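PDB 5Y2A: insect group II chitinase from Ostrinia furnacalis, which probably hydrolyses the beta-1,4 linkages of chitin as a family 18 glycoside hydrolase, this structure being of its second catalytic domain. Local coordinates for residues 188-193 with 229-234; 1-6 with 237-242; 327-332 with 338-343; 169-174 with 224-229. All blocks are in the same frame, centred on the assembly; numbering follows the deposited sequence.

Contact 1: residues 188-193 with 229-234. With NAG (2-acetamido-2-deoxy-beta-D-glucopyranose), chain C.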
# COMPACT_ATOMS: atom_id res chain seq x y z
N ASP A 188 11.89 -25.69 15.45
CA ASP A 188 11.08 -26.87 15.19
C ASP A 188 10.79 -27.05 13.71
O ASP A 188 10.60 -28.18 13.24
CB ASP A 188 9.78 -26.81 15.99
CG ASP A 188 10.01 -26.92 17.49
OD1 ASP A 188 10.37 -28.01 17.96
OD2 ASP A 188 9.82 -25.91 18.19
N TRP A 189 10.72 -25.95 12.96
CA TRP A 189 10.70 -26.03 11.50
C TRP A 189 11.11 -24.68 10.94
O TRP A 189 11.04 -23.65 11.62
CB TRP A 189 9.34 -26.48 10.95
CG TRP A 189 8.20 -25.54 11.21
CD1 TRP A 189 7.79 -24.50 10.42
CD2 TRP A 189 7.30 -25.57 12.33
NE1 TRP A 189 6.70 -23.87 10.99
CE2 TRP A 189 6.39 -24.51 12.16
CE3 TRP A 189 7.20 -26.38 13.46
CZ2 TRP A 189 5.38 -24.24 13.09
CZ3 TRP A 189 6.20 -26.11 14.38
CH2 TRP A 189 5.30 -25.05 14.19
N ILE A 190 11.55 -24.71 9.69
CA ILE A 190 11.94 -23.51 8.95
C ILE A 190 10.98 -23.41 7.77
O ILE A 190 10.99 -24.27 6.88
CB ILE A 190 13.39 -23.58 8.48
CG1 ILE A 190 14.35 -23.57 9.67
CG2 ILE A 190 13.71 -22.45 7.54
CD1 ILE A 190 15.75 -23.96 9.30
N SER A 191 10.16 -22.37 7.75
CA SER A 191 9.22 -22.16 6.65
C SER A 191 9.91 -21.31 5.60
O SER A 191 10.10 -20.10 5.78
CB SER A 191 7.93 -21.50 7.14
OG SER A 191 7.09 -22.45 7.80
N LEU A 192 10.28 -21.93 4.49
CA LEU A 192 10.89 -21.20 3.38
C LEU A 192 9.81 -20.38 2.68
O LEU A 192 8.81 -20.93 2.21
CB LEU A 192 11.54 -22.17 2.40
CG LEU A 192 12.53 -23.17 2.99
CD1 LEU A 192 12.95 -24.15 1.90
CD2 LEU A 192 13.75 -22.45 3.57
N MET A 193 10.01 -19.06 2.59
CA MET A 193 9.05 -18.22 1.88
C MET A 193 9.36 -18.27 0.38
O MET A 193 9.80 -17.31 -0.24
CB MET A 193 9.06 -16.80 2.43
CG MET A 193 8.47 -16.73 3.83
SD MET A 193 8.37 -15.04 4.46
CE MET A 193 10.09 -14.80 4.86
N ASN A 229 17.59 -26.66 -2.14
CA ASN A 229 18.92 -27.27 -2.14
C ASN A 229 19.96 -26.34 -1.52
O ASN A 229 20.90 -26.82 -0.87
CB ASN A 229 19.30 -27.67 -3.56
CG ASN A 229 18.63 -28.96 -3.98
OD1 ASN A 229 19.00 -30.04 -3.53
ND2 ASN A 229 17.61 -28.85 -4.83
N TYR A 230 19.80 -25.03 -1.69
CA TYR A 230 20.75 -24.10 -1.09
C TYR A 230 20.69 -24.16 0.44
O TYR A 230 21.73 -24.18 1.10
CB TYR A 230 20.48 -22.67 -1.58
CG TYR A 230 21.61 -21.71 -1.31
CD1 TYR A 230 22.84 -21.87 -1.94
CD2 TYR A 230 21.46 -20.66 -0.41
CE1 TYR A 230 23.89 -20.99 -1.70
CE2 TYR A 230 22.50 -19.77 -0.17
CZ TYR A 230 23.71 -19.95 -0.81
OH TYR A 230 24.75 -19.07 -0.57
N TRP A 231 19.48 -24.19 1.01
CA TRP A 231 19.35 -24.34 2.45
C TRP A 231 19.97 -25.65 2.93
O TRP A 231 20.66 -25.68 3.96
CB TRP A 231 17.88 -24.26 2.87
CG TRP A 231 17.43 -22.86 3.08
CD1 TRP A 231 16.95 -22.01 2.13
CD2 TRP A 231 17.46 -22.13 4.30
NE1 TRP A 231 16.65 -20.79 2.70
CE2 TRP A 231 16.96 -20.84 4.03
CE3 TRP A 231 17.86 -22.44 5.61
CZ2 TRP A 231 16.86 -19.86 5.01
CZ3 TRP A 231 17.74 -21.47 6.58
CH2 TRP A 231 17.25 -20.20 6.28
N ILE A 232 19.73 -26.74 2.20
CA ILE A 232 20.32 -28.03 2.56
C ILE A 232 21.84 -27.94 2.52
O ILE A 232 22.53 -28.36 3.45
CB ILE A 232 19.80 -29.14 1.62
CG1 ILE A 232 18.29 -29.32 1.78
CG2 ILE A 232 20.53 -30.45 1.90
CD1 ILE A 232 17.67 -30.29 0.78
N ASN A 233 22.38 -27.38 1.43
CA ASN A 233 23.83 -27.26 1.29
C ASN A 233 24.44 -26.31 2.30
O ASN A 233 25.63 -26.42 2.60
CB ASN A 233 24.18 -26.82 -0.12
CG ASN A 233 23.81 -27.85 -1.15
OD1 ASN A 233 23.64 -29.03 -0.83
ND2 ASN A 233 23.69 -27.43 -2.40
N LYS A 234 23.66 -25.36 2.82
CA LYS A 234 24.13 -24.49 3.89
C LYS A 234 24.07 -25.15 5.25
O LYS A 234 24.46 -24.52 6.24
CB LYS A 234 23.32 -23.18 3.91
CG LYS A 234 23.63 -22.26 2.76
CD LYS A 234 24.82 -21.38 3.09
CE LYS A 234 24.48 -19.92 2.93
NZ LYS A 234 25.46 -19.06 3.66
C1 NAG C . 17.14 -29.18 -8.61
C2 NAG C . 17.25 -29.77 -10.01
C3 NAG C . 18.35 -30.83 -10.05
C4 NAG C . 19.67 -30.30 -9.48
C5 NAG C . 19.43 -29.63 -8.13
C6 NAG C . 20.65 -28.93 -7.58
C7 NAG C . 15.40 -30.02 -11.60
C8 NAG C . 14.14 -30.75 -11.94
N2 NAG C . 15.99 -30.35 -10.45
O3 NAG C . 18.51 -31.25 -11.40
O4 NAG C . 20.56 -31.37 -9.21
O5 NAG C . 18.39 -28.64 -8.22
O6 NAG C . 20.99 -27.78 -8.35
O7 NAG C . 15.86 -29.14 -12.33
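Ile190 and Leu192 of strand 189-192 meet Trp231 of helix 224-233, where a helix packs on the outside of the TIM barrel of this family 18 domain. The tight part is one CH-pi contact. Leu192 CD2 lies over the face of the indole, 3.4 Å from the centroid of the Trp231 five-membered ring and only 9° off the ring normal. Ile190 lies on the same face but further out, with CG2 above the rim of the indole. Ile190 CD1 comes to 4.2 Å from Trp231 CZ3, a looser touch. Trp231 CG sits beside its own backbone N (chi1 -86°), which turns the ring in toward the strand. The ring is shared with its surroundings: Val167 of the neighbouring strand 162-167, Leu241 and Ile174 also touch it, and NE1 makes a weak hydrogen bond to Ser168 O. With an alanine here, a gap between helix and strand is likely to open, and Leu192 CD2 would lose the flat face it rests on. The outer side of the helix is different. Tyr230 is partly exposed and uses its hydroxyl in hydrogen bonds with Lys171 and Asp175. Asn229, also partly exposed, faces the sugar attached to the preceding turn. There the approach is loose, with Asn229 ND2 3.5 Å from the ring oxygen O5 of the NAG.

Contact 2: residues 1-6 with 237-242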
# COMPACT_ATOMS: atom_id res chain seq x y z
N GLU A 1 2.25 -37.69 11.71
CA GLU A 1 2.98 -36.45 11.94
C GLU A 1 4.32 -36.48 11.18
O GLU A 1 5.26 -35.74 11.47
CB GLU A 1 3.15 -36.23 13.46
CG GLU A 1 4.47 -36.66 14.07
CD GLU A 1 4.51 -36.47 15.58
OE1 GLU A 1 5.35 -35.69 16.05
OE2 GLU A 1 3.69 -37.11 16.29
N ARG A 2 4.40 -37.33 10.13
CA ARG A 2 5.60 -37.35 9.27
C ARG A 2 5.80 -36.04 8.49
O ARG A 2 6.86 -35.58 8.42
CB ARG A 2 5.64 -38.47 8.23
CG ARG A 2 6.95 -38.63 7.48
CD ARG A 2 6.86 -39.72 6.39
NE ARG A 2 8.13 -40.21 5.88
CZ ARG A 2 8.43 -40.37 4.60
NH1 ARG A 2 7.56 -40.06 3.67
NH2 ARG A 2 9.62 -40.82 4.23
N PHE A 3 4.74 -35.50 7.93
CA PHE A 3 4.84 -34.25 7.18
C PHE A 3 3.92 -33.21 7.81
O PHE A 3 2.80 -33.52 8.21
CB PHE A 3 4.49 -34.43 5.69
CG PHE A 3 5.47 -35.29 4.94
CD1 PHE A 3 6.75 -34.83 4.67
CD2 PHE A 3 5.11 -36.56 4.51
CE1 PHE A 3 7.66 -35.62 3.99
CE2 PHE A 3 6.01 -37.35 3.82
CZ PHE A 3 7.29 -36.88 3.56
N LYS A 4 4.41 -31.98 7.89
CA LYS A 4 3.62 -30.88 8.41
C LYS A 4 2.89 -30.15 7.28
O LYS A 4 3.37 -30.09 6.14
CB LYS A 4 4.50 -29.88 9.17
CG LYS A 4 5.27 -30.49 10.34
CD LYS A 4 6.12 -29.42 11.05
CE LYS A 4 6.74 -29.96 12.34
NZ LYS A 4 7.64 -31.12 12.08
N VAL A 5 1.71 -29.62 7.60
CA VAL A 5 1.04 -28.65 6.73
C VAL A 5 0.83 -27.41 7.59
O VAL A 5 -0.04 -27.39 8.48
CB VAL A 5 -0.28 -29.18 6.16
CG1 VAL A 5 -0.94 -28.11 5.28
CG2 VAL A 5 -0.03 -30.44 5.34
N VAL A 6 1.66 -26.40 7.37
CA VAL A 6 1.70 -25.20 8.20
C VAL A 6 0.83 -24.15 7.52
O VAL A 6 1.15 -23.69 6.42
CB VAL A 6 3.14 -24.71 8.40
CG1 VAL A 6 3.17 -23.41 9.20
CG2 VAL A 6 3.98 -25.79 9.08
N ASP A 237 18.83 -29.23 8.22
CA ASP A 237 18.19 -30.53 8.33
C ASP A 237 17.00 -30.60 7.38
O ASP A 237 16.08 -29.77 7.47
CB ASP A 237 17.74 -30.74 9.78
CG ASP A 237 17.04 -32.07 10.02
OD1 ASP A 237 16.81 -32.84 9.07
OD2 ASP A 237 16.69 -32.33 11.19
N ARG A 238 16.98 -31.58 6.46
CA ARG A 238 15.90 -31.63 5.48
C ARG A 238 14.52 -31.71 6.15
O ARG A 238 13.55 -31.10 5.67
CB ARG A 238 16.04 -32.85 4.55
CG ARG A 238 17.19 -32.84 3.57
CD ARG A 238 17.26 -34.18 2.79
NE ARG A 238 18.21 -34.04 1.68
CZ ARG A 238 17.88 -34.00 0.40
NH1 ARG A 238 16.61 -34.09 0.03
NH2 ARG A 238 18.82 -33.85 -0.52
N LYS A 239 14.41 -32.45 7.27
CA LYS A 239 13.13 -32.55 7.96
C LYS A 239 12.68 -31.24 8.60
O LYS A 239 11.54 -31.15 9.04
CB LYS A 239 13.11 -33.69 9.00
CG LYS A 239 13.15 -35.09 8.37
CD LYS A 239 12.05 -35.24 7.33
CE LYS A 239 10.63 -35.19 7.86
NZ LYS A 239 9.64 -35.55 6.79
N LYS A 240 13.61 -30.28 8.79
CA LYS A 240 13.20 -28.98 9.32
C LYS A 240 12.66 -28.04 8.25
O LYS A 240 12.01 -27.05 8.58
CB LYS A 240 14.38 -28.28 10.03
CG LYS A 240 14.87 -28.96 11.31
CD LYS A 240 13.79 -29.00 12.37
CE LYS A 240 14.32 -29.66 13.64
NZ LYS A 240 15.35 -28.83 14.31
N LEU A 241 12.89 -28.34 6.97
CA LEU A 241 12.52 -27.42 5.90
C LEU A 241 11.07 -27.62 5.50
O LEU A 241 10.65 -28.73 5.17
CB LEU A 241 13.44 -27.59 4.69
CG LEU A 241 14.90 -27.23 4.95
CD1 LEU A 241 15.74 -27.47 3.70
CD2 LEU A 241 15.01 -25.78 5.42
N VAL A 242 10.31 -26.53 5.51
CA VAL A 242 8.90 -26.54 5.12
C VAL A 242 8.76 -25.60 3.93
O VAL A 242 9.11 -24.42 4.02
CB VAL A 242 8.00 -26.13 6.29
CG1 VAL A 242 6.55 -25.96 5.84
CG2 VAL A 242 8.10 -27.17 7.41
O HOH W 1 9.85 -29.96 10.87
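At the N-terminal end of the TIM barrel, Arg2, Phe3 and Val6, on and just before strand 4-10, meet Lys239 and Val242 at the start of strand 241-254. Strand 339-343 runs between these two strands and pairs in parallel with both. The contact therefore reaches past it. Inside the barrel, Val6 and Val242 point toward each other and cross at about a right angle, with Val6 CG2 4.1 Å from Val242 CG1. Trp189 touches both valines. Nearer the rim the chemistry turns polar. Lys239 bends at chi2 (-53°) and chi3 (-66°), and this curl brings its ammonium group round to the N-terminal segment. Lys239 NZ gives a hydrogen bond of 3.2 Å to Arg2 O, reaching it from 34° off the carbonyl plane. A second bond from NZ goes to Leu337 O, so two backbone carbonyls grip the charge. Lys239 NZ also lies 3.4 Å from Phe3 CE1, approaching the ring obliquely. Arg2 CG lies over one face of this ring, near its rim. A second link runs through water: Lys4 NZ donates to a water at 2.8 Å, and that water donates to Lys239 O. The short 3-10 turn 238-240 that carries Lys239 is steadied by an Asx turn. In it Lys239 N bonds Asp237 OD1 at 3.0 Å, coming from above the carboxylate plane.

Contact 3: residues 327-332 with 338-343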
# COMPACT_ATOMS: atom_id res chain seq x y z
N HIS A 327 2.44 -30.77 -7.31
CA HIS A 327 3.84 -31.08 -7.59
C HIS A 327 4.75 -30.64 -6.45
O HIS A 327 5.68 -31.37 -6.08
CB HIS A 327 4.30 -30.41 -8.89
CG HIS A 327 5.73 -30.70 -9.22
ND1 HIS A 327 6.14 -31.90 -9.75
CD2 HIS A 327 6.85 -29.97 -9.03
CE1 HIS A 327 7.45 -31.88 -9.91
NE2 HIS A 327 7.91 -30.73 -9.47
N LYS A 328 4.52 -29.44 -5.91
CA LYS A 328 5.40 -28.96 -4.86
C LYS A 328 5.27 -29.80 -3.60
O LYS A 328 6.27 -30.03 -2.90
CB LYS A 328 5.12 -27.48 -4.60
CG LYS A 328 5.63 -26.61 -5.75
CD LYS A 328 5.32 -25.13 -5.55
CE LYS A 328 5.98 -24.30 -6.66
NZ LYS A 328 5.69 -22.84 -6.52
N ALA A 329 4.07 -30.28 -3.31
CA ALA A 329 3.89 -31.20 -2.19
C ALA A 329 4.57 -32.53 -2.46
O ALA A 329 5.17 -33.13 -1.56
CB ALA A 329 2.40 -31.39 -1.90
N GLU A 330 4.49 -33.02 -3.70
CA GLU A 330 5.17 -34.27 -4.04
C GLU A 330 6.68 -34.09 -4.03
O GLU A 330 7.42 -35.02 -3.66
CB GLU A 330 4.68 -34.79 -5.39
CG GLU A 330 3.23 -35.24 -5.34
CD GLU A 330 2.73 -35.89 -6.61
OE1 GLU A 330 3.24 -35.56 -7.71
OE2 GLU A 330 1.80 -36.71 -6.51
N TYR A 331 7.16 -32.90 -4.42
CA TYR A 331 8.58 -32.57 -4.28
C TYR A 331 9.02 -32.66 -2.82
O TYR A 331 10.09 -33.20 -2.51
CB TYR A 331 8.83 -31.17 -4.83
CG TYR A 331 10.23 -30.64 -4.66
CD1 TYR A 331 11.21 -30.89 -5.61
CD2 TYR A 331 10.56 -29.84 -3.57
CE1 TYR A 331 12.49 -30.38 -5.47
CE2 TYR A 331 11.84 -29.33 -3.43
CZ TYR A 331 12.80 -29.60 -4.38
OH TYR A 331 14.08 -29.10 -4.25
N VAL A 332 8.22 -32.09 -1.91
CA VAL A 332 8.50 -32.18 -0.48
C VAL A 332 8.62 -33.63 -0.05
O VAL A 332 9.53 -34.00 0.71
CB VAL A 332 7.40 -31.44 0.31
CG1 VAL A 332 7.39 -31.90 1.77
CG2 VAL A 332 7.61 -29.93 0.21
N GLY A 338 10.38 -31.44 5.59
CA GLY A 338 9.51 -31.41 6.77
C GLY A 338 8.04 -31.22 6.47
O GLY A 338 7.19 -31.63 7.26
N GLY A 339 7.71 -30.59 5.35
CA GLY A 339 6.32 -30.41 5.00
C GLY A 339 6.14 -29.22 4.06
O GLY A 339 7.11 -28.75 3.45
N SER A 340 4.89 -28.77 3.96
CA SER A 340 4.54 -27.64 3.11
C SER A 340 3.88 -26.56 3.96
O SER A 340 3.27 -26.84 4.99
CB SER A 340 3.57 -28.04 1.98
OG SER A 340 4.17 -28.94 1.05
N MET A 341 4.00 -25.31 3.49
CA MET A 341 3.40 -24.17 4.17
C MET A 341 2.51 -23.42 3.19
O MET A 341 2.82 -23.34 1.99
CB MET A 341 4.49 -23.25 4.74
CG MET A 341 3.98 -21.95 5.31
SD MET A 341 4.01 -20.65 4.06
CE MET A 341 5.71 -20.10 4.20
N ALA A 342 1.39 -22.89 3.69
CA ALA A 342 0.38 -22.26 2.85
C ALA A 342 0.25 -20.78 3.21
O ALA A 342 -0.10 -20.44 4.34
CB ALA A 342 -0.97 -22.95 3.03
N TRP A 343 0.43 -19.92 2.21
CA TRP A 343 0.33 -18.46 2.34
C TRP A 343 -0.72 -17.98 1.33
O TRP A 343 -0.39 -17.72 0.17
CB TRP A 343 1.74 -17.83 2.08
CG TRP A 343 1.87 -16.33 2.25
CD1 TRP A 343 2.31 -15.43 1.31
CD2 TRP A 343 1.61 -15.56 3.43
NE1 TRP A 343 2.32 -14.16 1.83
CE2 TRP A 343 1.89 -14.21 3.13
CE3 TRP A 343 1.16 -15.89 4.71
CZ2 TRP A 343 1.73 -13.19 4.07
CZ3 TRP A 343 1.00 -14.87 5.64
CH2 TRP A 343 1.28 -13.54 5.31
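Helix 327-332 runs roughly antiparallel to strand 339-343, at 146°, with their axes 8.0 Å apart and Ala329 and Val332 set against Ser340 and Gly339. Val332 carries most of the contact, and both its methyls lie against Gly339 O. Val332 CG1, anti to the backbone N (chi1 161°), is 3.6 Å from Gly339 O and also rests on Gly339 CA. Val332 CG2 lies 3.5 Å from Gly339 O and 3.7 Å from Ser340 OG. These are packing contacts of methyls against backbone and a hydroxyl. Helix 322-334 leads through a short loop into strand 339-343, the last strand of the TIM barrel, and lies against its outer side. Gly339 has backbone angles (phi 156°) that by themselves call for glycine, since a side chain would press on the carbonyl oxygen of Gly338. Ser340 points toward the helix, and its small side chain permits a close approach, with Ser340 OG 4.0 Å from Ala329 CA. Helix 361-371 follows the strand in the chain. Its Ile366 and Leu370 also touch Ser340, and its Val369 touches Ala329.

Contact 4: residues 169-174 with 224-229. With NAG (2-acetamido-2-deoxy-beta-D-glucopyranose), chain C.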
# COMPACT_ATOMS: atom_id res chain seq x y z
N ALA A 169 13.77 -16.70 0.63
CA ALA A 169 14.13 -17.57 -0.47
C ALA A 169 15.14 -16.93 -1.42
O ALA A 169 15.38 -17.45 -2.51
CB ALA A 169 12.89 -17.99 -1.26
N SER A 170 15.69 -15.77 -1.04
CA SER A 170 16.69 -15.08 -1.85
C SER A 170 18.07 -15.54 -1.41
O SER A 170 18.42 -15.44 -0.23
CB SER A 170 16.56 -13.56 -1.67
OG SER A 170 17.76 -12.90 -2.08
N LYS A 171 18.86 -16.06 -2.36
CA LYS A 171 20.22 -16.48 -2.03
C LYS A 171 20.98 -15.34 -1.36
O LYS A 171 21.59 -15.52 -0.30
CB LYS A 171 20.96 -16.94 -3.28
CG LYS A 171 22.40 -17.39 -2.99
CD LYS A 171 23.20 -17.62 -4.26
CE LYS A 171 24.62 -18.09 -3.95
NZ LYS A 171 25.31 -17.24 -2.94
N ARG A 172 20.93 -14.16 -1.97
CA ARG A 172 21.57 -12.97 -1.41
C ARG A 172 21.20 -12.74 0.05
O ARG A 172 22.07 -12.59 0.91
CB ARG A 172 21.19 -11.75 -2.25
CG ARG A 172 21.77 -10.44 -1.76
CD ARG A 172 21.39 -9.27 -2.65
NE ARG A 172 21.98 -8.03 -2.15
CZ ARG A 172 21.29 -6.95 -1.79
NH1 ARG A 172 19.97 -6.94 -1.88
NH2 ARG A 172 21.93 -5.88 -1.34
N VAL A 173 19.89 -12.70 0.34
CA VAL A 173 19.44 -12.42 1.70
C VAL A 173 19.83 -13.56 2.64
O VAL A 173 20.20 -13.32 3.80
CB VAL A 173 17.92 -12.17 1.73
CG1 VAL A 173 17.43 -11.99 3.16
CG2 VAL A 173 17.56 -10.95 0.89
N ILE A 174 19.72 -14.80 2.18
CA ILE A 174 20.10 -15.93 3.03
C ILE A 174 21.55 -15.80 3.48
O ILE A 174 21.87 -15.98 4.66
CB ILE A 174 19.86 -17.26 2.29
CG1 ILE A 174 18.35 -17.50 2.12
CG2 ILE A 174 20.51 -18.42 3.05
CD1 ILE A 174 18.01 -18.43 1.00
N VAL A 224 12.23 -22.43 -6.63
CA VAL A 224 12.05 -23.19 -5.39
C VAL A 224 13.13 -24.25 -5.24
O VAL A 224 13.71 -24.44 -4.16
CB VAL A 224 10.65 -23.81 -5.34
CG1 VAL A 224 10.51 -24.74 -4.13
CG2 VAL A 224 9.57 -22.73 -5.31
N ASN A 225 13.41 -24.97 -6.32
CA ASN A 225 14.35 -26.09 -6.24
C ASN A 225 15.74 -25.62 -5.82
O ASN A 225 16.38 -26.24 -4.97
CB ASN A 225 14.40 -26.83 -7.57
CG ASN A 225 15.33 -28.01 -7.54
OD1 ASN A 225 15.30 -28.83 -6.62
ND2 ASN A 225 16.19 -28.11 -8.55
N PHE A 226 16.21 -24.49 -6.37
CA PHE A 226 17.49 -23.97 -5.91
C PHE A 226 17.42 -23.59 -4.44
O PHE A 226 18.30 -23.95 -3.65
CB PHE A 226 17.95 -22.77 -6.74
CG PHE A 226 19.28 -22.23 -6.29
CD1 PHE A 226 19.37 -21.35 -5.21
CD2 PHE A 226 20.45 -22.63 -6.92
CE1 PHE A 226 20.60 -20.88 -4.78
CE2 PHE A 226 21.68 -22.15 -6.50
CZ PHE A 226 21.75 -21.28 -5.43
N THR A 227 16.38 -22.84 -4.06
CA THR A 227 16.25 -22.38 -2.68
C THR A 227 16.34 -23.54 -1.69
O THR A 227 17.05 -23.45 -0.68
CB THR A 227 14.92 -21.64 -2.50
OG1 THR A 227 14.85 -20.53 -3.40
CG2 THR A 227 14.79 -21.16 -1.07
N VAL A 228 15.62 -24.62 -1.97
CA VAL A 228 15.60 -25.76 -1.06
C VAL A 228 16.98 -26.40 -0.98
O VAL A 228 17.51 -26.65 0.11
CB VAL A 228 14.53 -26.78 -1.48
CG1 VAL A 228 14.67 -28.07 -0.68
CG2 VAL A 228 13.13 -26.19 -1.30
N ASN A 229 17.59 -26.66 -2.14
CA ASN A 229 18.92 -27.27 -2.14
C ASN A 229 19.96 -26.34 -1.52
O ASN A 229 20.90 -26.82 -0.87
CB ASN A 229 19.30 -27.67 -3.56
CG ASN A 229 18.63 -28.96 -3.98
OD1 ASN A 229 19.00 -30.04 -3.53
ND2 ASN A 229 17.61 -28.85 -4.83
C1 NAG C . 17.14 -29.18 -8.61
C2 NAG C . 17.25 -29.77 -10.01
C3 NAG C . 18.35 -30.83 -10.05
C4 NAG C . 19.67 -30.30 -9.48
C5 NAG C . 19.43 -29.63 -8.13
C6 NAG C . 20.65 -28.93 -7.58
C7 NAG C . 15.40 -30.02 -11.60
C8 NAG C . 14.14 -30.75 -11.94
N2 NAG C . 15.99 -30.35 -10.45
O3 NAG C . 18.51 -31.25 -11.40
O4 NAG C . 20.56 -31.37 -9.21
O5 NAG C . 18.39 -28.64 -8.22
O6 NAG C . 20.99 -27.78 -8.35
O7 NAG C . 15.86 -29.14 -12.33
O HOH W 2 17.11 -19.13 -3.89
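The N-glycosylation site Asn225-Phe226-Thr227, in the first turns of helix 224-233, packs against Ala169 and Lys171 at the start of helix 171-177. Thr227 faces Ala169 directly, with Thr227 CG2 3.7 Å from Ala169 CB. Its hydroxyl lies beside the backbone N (chi1 -59°), which turns it to a water between the segments. That water accepts from Thr227 OG1 at 2.7 Å and donates to Ala169 O at 2.8 Å. Tyr197 OH also bonds Thr227 OG1. One residue further, Ser170 is the N-cap of its helix, its OG taking a nearly straight bond (171°) from Val173 N. Lys171 contributes its aliphatic stem: Lys171 CD lies 4.1 Å from Phe226 CZ, while NZ turns away to a salt bridge with Asp175. The sugar stands on another side of helix 224-233. Asn225 ND2 is joined covalently to C1 of the NAG at 1.4 Å, and Asn225 OD1 is hydrogen-bonded to Tyr331 OH, which probably limits rotation of the linking amide. Asn229 folds back along the helix, and Asn229 ND2 donates to Asn225 O at 2.9 Å. Its backbone N reaches the same oxygen from the opposite face of the carbonyl plane. A leucine in place of Asn229 would probably leave Asn225 O with the helical bond alone and set an apolar group beside the sugar. The glycan thus stands on an Asn-X-Thr sequon, the signature of N-linked glycosylation, here within a helix.

Contacts 1, 2 and 3 are mostly buried, while contact 4 is partly buried and lies toward the surface. Contacts 1 and 3 each lay a helix on a barrel strand, one with an indole face and the other with methyls against backbone. Contact 2 instead joins two strands across strand 339-343, which contact 3 uses, and combines apolar interior with a polar rim. Strands 189-192 and 241-254 are neighbours, so backbone bonds from Ile190 tie contact 1 to contact 2. Contacts 1 and 4 share helix 224-233 and the NAG. Helix 322-334 of contact 3 also touches helix 224-233 of contacts 1 and 4, through Tyr331.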